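Putative DNA helicase (Lactobacillus plantarum, PDB 3DMN) is of unknown function but, being probably the C-terminal domain of a UvrD-like helicase, may take part in ATP-driven unwinding of DNA. Local coordinates at residues Gly32-Val37 against Leu167-Glu172; Thr63-Gly68 against Ile103-Phe108; Gly112-Ala117 against Arg143-Leu148. All coordinates share one frame; numbering follows the deposited sequence.

Interaction 1 of 3, residues Gly32-Val37 against Leu167-Glu172; sequences GDLPNV and LYTLNE
Val37 and Thr169 meet on two short parallel strands, in which Asn36 pairs with Thr169 and Val37 with Leu170. Three backbone hydrogen bonds hold them. Thr169 N donates to Pro35 O at 2.9 Å. Val37 N donates to Thr169 O at 2.8 Å, and Asn171 N donates to Val37 O at the same length. Val37 thus bonds to the residues before and after Leu170, the regular parallel pattern. Leu170 CA adds a CA-H...O contact to Val37 O.

One water extends the polar set. It donates to Val37 O, accepts from Glu172 N and is hydrogen-bonded to Thr169 OG1. The Thr169 hydroxyl lies between the backbone N and the carbonyl carbon (chi1 68°). This puts OG1 beside Asn36 CB at 3.3 Å and leaves CG2 near the end of Leu34.

The apolar contacts centre on the two branches of Val37. Its CG2 meets Tyr168 CD1 at 3.5 Å, oblique to the ring. Its CG1 touches Leu170 CD1 at 3.8 Å. Pro35 CB lies 4.3 Å from Tyr168 CB. Leu34 CD2 rests near a backbone oxygen, Leu167 O, at 3.6 Å. A serine in place of Tyr168 would take away the ring and is likely to leave Val37 CG2 without this neighbour, opening a gap beside Val163 in the adjoining loop.

Strand 36-40 runs between 169-170 and 147-153, and Asn36 makes backbone hydrogen bonds to Leu148 and Leu150 of the latter. Its ND2 also bonds to Thr149 OG1, while Asn171 OD1 takes Val39 N further along strand 36-40. Helix 9-16 packs against the start of the contact, with Phe14 on Pro35, Gln10 on Leu34 and Asp13 on Leu167, next to 169-170, one of the two outer strands of the sheet.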
loop_
_atom_site.group_PDB
_atom_site.type_symbol
_atom_site.label_atom_id
_atom_site.label_comp_id
_atom_site.label_asym_id
_atom_site.label_seq_id
_atom_site.Cartn_x
_atom_site.Cartn_y
_atom_site.Cartn_z
ATOM N N GLY A 32 13.562 5.450 -8.523
ATOM C CA GLY A 32 12.780 4.251 -8.737
ATOM C C GLY A 32 11.536 4.517 -9.570
ATOM O O GLY A 32 11.385 5.608 -10.153
ATOM N N ASP A 33 10.656 3.521 -9.629
ATOM C CA ASP A 33 9.422 3.596 -10.418
ATOM C C ASP A 33 8.481 4.624 -9.798
ATOM O O ASP A 33 8.402 4.753 -8.562
ATOM C CB ASP A 33 8.669 2.255 -10.376
ATOM C CG ASP A 33 9.339 1.162 -11.165
ATOM O OD1 ASP A 33 10.159 1.446 -12.063
ATOM O OD2 ASP A 33 8.999 -0.005 -10.884
ATOM N N LEU A 34 7.706 5.305 -10.639
ATOM C CA LEU A 34 6.595 6.100 -10.092
ATOM C C LEU A 34 5.639 5.178 -9.331
ATOM O O LEU A 34 5.379 4.056 -9.792
ATOM C CB LEU A 34 5.792 6.777 -11.199
ATOM C CG LEU A 34 6.493 7.901 -11.956
ATOM C CD1 LEU A 34 5.616 8.355 -13.134
ATOM C CD2 LEU A 34 6.848 9.052 -11.040
ATOM N N PRO A 35 5.122 5.639 -8.165
ATOM C CA PRO A 35 4.040 4.845 -7.511
ATOM C C PRO A 35 2.928 4.549 -8.489
ATOM O O PRO A 35 2.626 5.364 -9.371
ATOM C CB PRO A 35 3.543 5.763 -6.395
ATOM C CG PRO A 35 4.801 6.605 -6.051
ATOM C CD PRO A 35 5.471 6.850 -7.400
ATOM N N ASN A 36 2.390 3.343 -8.399
ATOM C CA ASN A 36 1.271 2.966 -9.283
ATOM C C ASN A 36 -0.008 2.855 -8.501
ATOM O O ASN A 36 -0.068 2.153 -7.498
ATOM C CB ASN A 36 1.558 1.720 -10.152
ATOM C CG ASN A 36 1.694 0.432 -9.363
ATOM O OD1 ASN A 36 1.027 -0.574 -9.691
ATOM N ND2 ASN A 36 2.564 0.421 -8.374
ATOM N N VAL A 37 -1.021 3.574 -8.980
ATOM C CA VAL A 37 -2.342 3.565 -8.353
ATOM C C VAL A 37 -3.283 2.781 -9.272
ATOM O O VAL A 37 -3.301 2.991 -10.502
ATOM C CB VAL A 37 -2.850 5.022 -8.185
ATOM C CG1 VAL A 37 -4.289 5.048 -7.638
ATOM C CG2 VAL A 37 -1.887 5.786 -7.250
ATOM N N LEU A 167 3.179 12.563 -10.817
ATOM C CA LEU A 167 3.952 11.848 -9.763
ATOM C C LEU A 167 3.563 10.397 -9.582
ATOM O O LEU A 167 4.141 9.690 -8.748
ATOM C CB LEU A 167 3.831 12.590 -8.418
ATOM C CG LEU A 167 4.454 13.999 -8.429
ATOM C CD1 LEU A 167 4.189 14.692 -7.094
ATOM C CD2 LEU A 167 5.950 13.940 -8.660
ATOM N N TYR A 168 2.534 9.951 -10.287
ATOM C CA TYR A 168 2.156 8.549 -10.193
ATOM C C TYR A 168 1.502 8.084 -11.459
ATOM O O TYR A 168 1.084 8.929 -12.282
ATOM C CB TYR A 168 1.203 8.333 -8.993
ATOM C CG TYR A 168 -0.118 9.060 -9.088
ATOM C CD1 TYR A 168 -1.270 8.372 -9.506
ATOM C CD2 TYR A 168 -0.248 10.406 -8.693
ATOM C CE1 TYR A 168 -2.523 9.020 -9.558
ATOM C CE2 TYR A 168 -1.495 11.064 -8.755
ATOM C CZ TYR A 168 -2.623 10.348 -9.175
ATOM O OH TYR A 168 -3.889 10.915 -9.236
ATOM N N THR A 169 1.392 6.755 -11.624
ATOM C CA THR A 169 0.608 6.212 -12.734
ATOM C C THR A 169 -0.765 5.767 -12.235
ATOM O O THR A 169 -0.920 5.385 -11.067
ATOM C CB THR A 169 1.310 5.052 -13.446
ATOM O OG1 THR A 169 1.385 3.923 -12.567
ATOM C CG2 THR A 169 2.726 5.496 -13.917
ATOM N N LEU A 170 -1.755 5.853 -13.126
ATOM C CA LEU A 170 -3.126 5.502 -12.784
ATOM C C LEU A 170 -3.633 4.451 -13.759
ATOM O O LEU A 170 -3.664 4.681 -14.986
ATOM C CB LEU A 170 -4.027 6.743 -12.813
ATOM C CG LEU A 170 -5.495 6.499 -12.464
ATOM C CD1 LEU A 170 -5.628 6.055 -11.010
ATOM C CD2 LEU A 170 -6.326 7.778 -12.745
ATOM N N ASN A 171 -4.063 3.316 -13.212
ATOM C CA ASN A 171 -4.631 2.224 -14.023
ATOM C C ASN A 171 -3.789 1.895 -15.252
ATOM O O ASN A 171 -4.329 1.767 -16.364
ATOM C CB ASN A 171 -6.066 2.542 -14.429
ATOM C CG ASN A 171 -6.956 2.721 -13.249
ATOM O OD1 ASN A 171 -6.705 2.152 -12.213
ATOM N ND2 ASN A 171 -8.026 3.518 -13.402
ATOM N N GLU A 172 -2.471 1.761 -15.045
ATOM C CA GLU A 172 -1.541 1.537 -16.150
ATOM C C GLU A 172 -1.728 0.143 -16.772
ATOM O O GLU A 172 -1.751 -0.874 -16.070
ATOM C CB GLU A 172 -0.099 1.770 -15.688
ATOM C CG GLU A 172 0.959 1.559 -16.760
ATOM C CD GLU A 172 2.167 2.452 -16.550
ATOM O OE1 GLU A 172 3.231 1.945 -16.133
ATOM O OE2 GLU A 172 2.044 3.671 -16.807
HETATM O O HOH W 1 -1.129 2.395 -12.367
#

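Interaction 2 of 3, residues Thr63-Gly68 against Ile103-Phe108; sequences TTAIIG and IVVPSF. With FMT (formic acid), chain P.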
loop_
_atom_site.group_PDB
_atom_site.type_symbol
_atom_site.label_atom_id
_atom_site.label_comp_id
_atom_site.label_asym_id
_atom_site.label_seq_id
_atom_site.Cartn_x
_atom_site.Cartn_y
_atom_site.Cartn_z
ATOM N N THR A 63 10.782 -7.414 -1.798
ATOM C CA THR A 63 10.079 -7.953 -0.646
ATOM C C THR A 63 8.952 -6.973 -0.336
ATOM O O THR A 63 9.218 -5.804 -0.036
ATOM C CB THR A 63 10.984 -8.023 0.561
ATOM O OG1 THR A 63 12.105 -8.879 0.263
ATOM C CG2 THR A 63 10.212 -8.584 1.759
ATOM N N THR A 64 7.722 -7.470 -0.430
ATOM C CA THR A 64 6.523 -6.657 -0.291
ATOM C C THR A 64 5.777 -6.810 1.048
ATOM O O THR A 64 5.573 -7.955 1.513
ATOM C CB THR A 64 5.551 -6.966 -1.458
ATOM O OG1 THR A 64 6.265 -6.888 -2.724
ATOM C CG2 THR A 64 4.369 -6.026 -1.410
ATOM N N ALA A 65 5.360 -5.684 1.646
ATOM C CA ALA A 65 4.342 -5.681 2.721
ATOM C C ALA A 65 3.064 -5.054 2.229
ATOM O O ALA A 65 3.110 -4.062 1.507
ATOM C CB ALA A 65 4.819 -4.941 3.922
ATOM N N ILE A 66 1.925 -5.636 2.589
ATOM C CA ILE A 66 0.644 -5.017 2.297
ATOM C C ILE A 66 0.158 -4.353 3.577
ATOM O O ILE A 66 0.106 -5.008 4.637
ATOM C CB ILE A 66 -0.390 -6.060 1.933
ATOM C CG1 ILE A 66 0.127 -6.886 0.749
ATOM C CG2 ILE A 66 -1.728 -5.353 1.669
ATOM C CD1 ILE A 66 -0.797 -8.108 0.421
ATOM N N ILE A 67 -0.086 -3.044 3.504
ATOM C CA ILE A 67 -0.567 -2.302 4.703
ATOM C C ILE A 67 -2.039 -1.957 4.556
ATOM O O ILE A 67 -2.424 -1.263 3.588
ATOM C CB ILE A 67 0.250 -1.006 4.950
ATOM C CG1 ILE A 67 1.737 -1.366 4.979
ATOM C CG2 ILE A 67 -0.218 -0.345 6.252
ATOM C CD1 ILE A 67 2.728 -0.182 5.208
ATOM N N GLY A 68 -2.852 -2.474 5.465
ATOM C CA GLY A 68 -4.318 -2.167 5.509
ATOM C C GLY A 68 -4.549 -1.176 6.663
ATOM O O GLY A 68 -3.743 -1.067 7.566
ATOM N N ILE A 103 3.317 -10.531 3.859
ATOM C CA ILE A 103 2.917 -9.955 5.156
ATOM C C ILE A 103 1.791 -8.953 4.924
ATOM O O ILE A 103 1.868 -8.134 4.003
ATOM C CB ILE A 103 4.052 -9.244 6.001
ATOM C CG1 ILE A 103 4.697 -8.126 5.231
ATOM C CG2 ILE A 103 5.071 -10.257 6.554
ATOM C CD1 ILE A 103 5.800 -7.441 5.998
ATOM N N VAL A 104 0.758 -9.057 5.760
ATOM C CA VAL A 104 -0.338 -8.098 5.795
ATOM C C VAL A 104 -0.247 -7.430 7.171
ATOM O O VAL A 104 -0.276 -8.137 8.214
ATOM C CB VAL A 104 -1.730 -8.809 5.600
ATOM C CG1 VAL A 104 -2.808 -7.754 5.771
ATOM C CG2 VAL A 104 -1.821 -9.392 4.193
ATOM N N VAL A 105 -0.155 -6.104 7.165
ATOM C CA VAL A 105 0.286 -5.315 8.310
ATOM C C VAL A 105 -0.816 -4.271 8.556
ATOM O O VAL A 105 -1.040 -3.417 7.714
ATOM C CB VAL A 105 1.663 -4.498 7.946
ATOM C CG1 VAL A 105 2.184 -3.656 9.118
ATOM C CG2 VAL A 105 2.784 -5.420 7.442
ATOM N N PRO A 106 -1.495 -4.322 9.723
ATOM C CA PRO A 106 -2.365 -3.135 10.004
ATOM C C PRO A 106 -1.530 -1.876 10.212
ATOM O O PRO A 106 -0.429 -1.957 10.757
ATOM C CB PRO A 106 -3.019 -3.490 11.333
ATOM C CG PRO A 106 -2.866 -4.980 11.442
ATOM C CD PRO A 106 -1.577 -5.333 10.789
ATOM N N SER A 107 -2.059 -0.725 9.819
ATOM C CA SER A 107 -1.275 0.511 9.811
ATOM C C SER A 107 -0.590 0.744 11.138
ATOM O O SER A 107 0.587 1.132 11.199
ATOM C CB SER A 107 -2.135 1.731 9.463
ATOM O OG SER A 107 -3.207 1.906 10.400
ATOM N N PHE A 108 -1.327 0.507 12.219
ATOM C CA PHE A 108 -0.791 0.740 13.574
ATOM C C PHE A 108 0.348 -0.183 13.993
ATOM O O PHE A 108 0.967 0.042 15.071
ATOM C CB PHE A 108 -1.935 0.704 14.623
ATOM C CG PHE A 108 -2.734 -0.554 14.613
ATOM C CD1 PHE A 108 -3.982 -0.599 13.962
ATOM C CD2 PHE A 108 -2.259 -1.708 15.234
ATOM C CE1 PHE A 108 -4.763 -1.751 13.953
ATOM C CE2 PHE A 108 -3.011 -2.886 15.234
ATOM C CZ PHE A 108 -4.301 -2.909 14.591
HETATM C C FMT P . 6.995 -10.681 -0.783
HETATM O O1 FMT P . 7.897 -10.255 -0.065
HETATM O O2 FMT P . 5.835 -10.869 -0.407
HETATM O O HOH W 2 6.148 -9.842 3.022
#
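Two neighbouring parallel strands of the central sheet, 64-68 and 102-106, make this contact, and Ile66 with Val104 and Ile67 with Val105 are its paired residues. The backbones are joined by alternating hydrogen bonds. Ile66 N donates to Ile103 O at 2.9 Å, almost straight at 176°. Ile66 O receives Val105 N at 2.8 Å. Gly68 N donates to Val105 O at 3.0 Å, tilted 32° from the plane of that carbonyl. The ladder ends with a weak bond from Ser107 N to Gly68 O, where the second strand has passed into a 3-10 turn. At the other end a water bridges Thr64 O and Ile103 N.

The two strands belong to the parallel alpha/beta sheet expected of a P-loop NTPase-like helicase domain. From strand 64-68 the chain crosses through helix 71-82 to edge strand 88-90, in a beta-alpha-beta unit, and then returns to place 102-106 between the two.

On the face of Ala65, Ile67, Ile103 and Val105 the packing is tight. Ile103 CD1 lies 3.4 Å from Ala65 CB, closer than usual for carbons. With CG1 held between the backbone N and the carbonyl carbon (chi1 58°), the end of Ile103 folds over Ala65. Val105 CG2 approaches the same Ala65 CB at 4.1 Å. Ile67 CG2 reaches on to Ser107 CA at 3.8 Å. On the other face the side chains of Ile66 and Val104 cross at a slant, with CD1 of Ile66 4.1 Å from CG2 of Val104.

Helix 71-82 packs on that second face, with Leu77 and Leu81 on Ile66 and Cys74 and Thr78 on Val104. Ile140 of helix 134-141 touches Ile67 on the first face. Ser107 OG bonds to Lys69 O. At the Thr64 end of the ladder, Thr64 N gives a hydrogen bond to O1 of a formic acid molecule at 2.8 Å, probably from the crystallisation liquor.

Interaction 3 of 3, residues Gly112-Ala117 against Arg143-Leu148; sequences GLEFDA and RAMHEL. With ACT (acetate ion), chain G.
Arg143 lays its guanidinium beside Leu113, and NH1 donates to Leu113 O at 3.2 Å, in the carbonyl plane on a lone pair. Its chain is bent at chi2 (-89°), which brings CD within reach of the same oxygen. Acetate lies at another edge of the group. NE donates to acetate OXT at 3.0 Å, nearly straight. A water joins NH2 to Gly112 N.

At the far end His146 ND1 donates to Asp116 OD1 at 2.6 Å. OD1 lies near the plane of the His146 ring and is met on the anti side of the carboxylate, 21° out of the carboxylate plane. Met145 CB, of a selenomethionine, lies over the centre of the His146 ring, 3.7 Å above its plane. Met145 CE in turn packs on Glu114 CB.

Behind these side chains the backbones pair in parallel. Phe115 N bonds to Arg143 O at 2.9 Å, and Met145 N to Phe115 O at 2.8 Å. A beta bulge follows, and Asp116 O accepts from both His146 N and Glu147 N. Asp116 OD2 is held by Thr63 N, and Ile67 packs on Arg143.

The sequence Gly-Leu-Glu-Phe and the Arg-Ala pair resemble helicase motifs V and VI of the UvrD family. The motif VI arginine there meets the nucleotide phosphates; the acetate held by Arg143, though probably from the crystallisation liquor, is consistent with an anion site here.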
loop_
_atom_site.group_PDB
_atom_site.type_symbol
_atom_site.label_atom_id
_atom_site.label_comp_id
_atom_site.label_asym_id
_atom_site.label_seq_id
_atom_site.Cartn_x
_atom_site.Cartn_y
_atom_site.Cartn_z
ATOM N N GLY A 112 7.694 2.244 12.991
ATOM C CA GLY A 112 9.143 2.047 13.006
ATOM C C GLY A 112 9.620 1.077 11.952
ATOM O O GLY A 112 10.740 0.561 12.060
ATOM N N LEU A 113 8.778 0.813 10.943
ATOM C CA LEU A 113 9.123 -0.191 9.921
ATOM C C LEU A 113 9.295 0.458 8.563
ATOM O O LEU A 113 8.642 1.434 8.256
ATOM C CB LEU A 113 8.061 -1.289 9.831
ATOM C CG LEU A 113 7.812 -2.117 11.115
ATOM C CD1 LEU A 113 6.826 -3.248 10.829
ATOM C CD2 LEU A 113 9.104 -2.627 11.719
ATOM N N GLU A 114 10.198 -0.094 7.763
ATOM C CA GLU A 114 10.315 0.317 6.356
ATOM C C GLU A 114 10.336 -0.983 5.553
ATOM O O GLU A 114 10.844 -2.004 6.040
ATOM C CB GLU A 114 11.596 1.147 6.108
ATOM C CG GLU A 114 12.896 0.526 6.630
ATOM C CD GLU A 114 13.430 -0.670 5.794
ATOM O OE1 GLU A 114 14.099 -1.545 6.384
ATOM O OE2 GLU A 114 13.169 -0.747 4.572
ATOM N N PHE A 115 9.761 -0.940 4.344
ATOM C CA PHE A 115 9.696 -2.097 3.494
ATOM C C PHE A 115 10.210 -1.732 2.104
ATOM O O PHE A 115 10.046 -0.598 1.661
ATOM C CB PHE A 115 8.230 -2.551 3.380
ATOM C CG PHE A 115 7.598 -2.840 4.719
ATOM C CD1 PHE A 115 7.889 -4.020 5.389
ATOM C CD2 PHE A 115 6.693 -1.935 5.285
ATOM C CE1 PHE A 115 7.291 -4.288 6.629
ATOM C CE2 PHE A 115 6.090 -2.203 6.522
ATOM C CZ PHE A 115 6.389 -3.376 7.175
ATOM N N ASP A 116 10.832 -2.697 1.422
ATOM C CA ASP A 116 11.252 -2.528 0.046
ATOM C C ASP A 116 10.077 -2.084 -0.831
ATOM O O ASP A 116 10.145 -1.065 -1.517
ATOM C CB ASP A 116 11.752 -3.894 -0.409
ATOM C CG ASP A 116 12.397 -3.871 -1.756
ATOM O OD1 ASP A 116 12.877 -2.797 -2.183
ATOM O OD2 ASP A 116 12.451 -4.972 -2.363
ATOM N N ALA A 117 8.993 -2.849 -0.779
ATOM C CA ALA A 117 7.787 -2.553 -1.561
ATOM C C ALA A 117 6.592 -2.585 -0.617
ATOM O O ALA A 117 6.516 -3.417 0.310
ATOM C CB ALA A 117 7.614 -3.593 -2.639
ATOM N N ARG A 143 6.158 4.304 4.249
ATOM C CA ARG A 143 6.849 3.072 4.675
ATOM C C ARG A 143 7.569 2.416 3.504
ATOM O O ARG A 143 8.417 1.561 3.723
ATOM C CB ARG A 143 5.883 2.061 5.266
ATOM C CG ARG A 143 5.045 2.611 6.413
ATOM C CD ARG A 143 5.727 2.427 7.696
ATOM N NE ARG A 143 4.992 3.028 8.806
ATOM C CZ ARG A 143 5.597 3.512 9.884
ATOM N NH1 ARG A 143 6.928 3.447 9.980
ATOM N NH2 ARG A 143 4.877 4.066 10.867
ATOM N N ALA A 144 7.182 2.771 2.268
ATOM C CA ALA A 144 7.808 2.163 1.070
ATOM C C ALA A 144 9.119 2.815 0.756
ATOM O O ALA A 144 9.200 4.058 0.601
ATOM C CB ALA A 144 6.890 2.324 -0.185
HETATM N N MSE A 145 10.133 1.976 0.583
HETATM C CA MSE A 145 11.464 2.481 0.262
HETATM C C MSE A 145 11.646 2.564 -1.246
HETATM O O MSE A 145 12.179 3.572 -1.749
HETATM C CB MSE A 145 12.561 1.635 0.925
HETATM C CG MSE A 145 12.543 1.717 2.424
HETATM SE SE MSE A 145 12.837 3.548 3.134
HETATM C CE MSE A 145 10.996 4.026 3.674
ATOM N N HIS A 146 11.210 1.538 -1.973
ATOM C CA HIS A 146 11.612 1.387 -3.383
ATOM C C HIS A 146 10.425 1.269 -4.359
ATOM O O HIS A 146 10.471 1.818 -5.452
ATOM C CB HIS A 146 12.614 0.218 -3.538
ATOM C CG HIS A 146 13.824 0.360 -2.637
ATOM N ND1 HIS A 146 14.232 -0.622 -1.747
ATOM C CD2 HIS A 146 14.671 1.401 -2.450
ATOM C CE1 HIS A 146 15.282 -0.195 -1.069
ATOM N NE2 HIS A 146 15.578 1.025 -1.484
ATOM N N GLU A 147 9.356 0.589 -3.944
ATOM C CA GLU A 147 8.162 0.407 -4.792
ATOM C C GLU A 147 6.913 0.671 -3.957
ATOM O O GLU A 147 6.805 0.203 -2.849
ATOM C CB GLU A 147 8.119 -1.025 -5.320
ATOM C CG GLU A 147 7.202 -1.206 -6.532
ATOM C CD GLU A 147 7.852 -0.706 -7.843
ATOM O OE1 GLU A 147 9.100 -0.558 -7.877
ATOM O OE2 GLU A 147 7.123 -0.501 -8.843
ATOM N N LEU A 148 6.000 1.441 -4.527
ATOM C CA LEU A 148 4.755 1.781 -3.831
ATOM C C LEU A 148 3.584 1.611 -4.783
ATOM O O LEU A 148 3.570 2.187 -5.880
ATOM C CB LEU A 148 4.827 3.220 -3.318
ATOM C CG LEU A 148 3.535 3.798 -2.736
ATOM C CD1 LEU A 148 3.109 3.020 -1.470
ATOM C CD2 LEU A 148 3.665 5.351 -2.469
HETATM C C ACT G . 1.641 3.526 9.558
HETATM O O ACT G . 2.446 3.651 10.510
HETATM O OXT ACT G . 2.041 2.894 8.582
HETATM C CH3 ACT G . 0.290 4.132 9.608
HETATM O O HOH W 3 6.936 5.018 12.901
#

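In the fold
From the N terminus, helix 9-16 leads to residues 32-37, whose partner 167-172 is at the C terminus. Interaction 1 therefore closes a loop spanning most of the chain, and the other two contacts lie within it. Interaction 2 closes first, after helix 71-82 and strand 88-90. Interaction 3 opens afterwards and encloses strand 118-121 and helix 134-141, so the two are in series. All reach one parallel sheet. Interactions 2 and 3 touch where Ala65 N meets Ala117 O and Phe115 packs on Ala65 and Ile103. Interactions 1 and 3 meet at Asn36 N and Leu148 O. Interactions 1 and 2 do not touch and lie on opposite sides of the chain's centre.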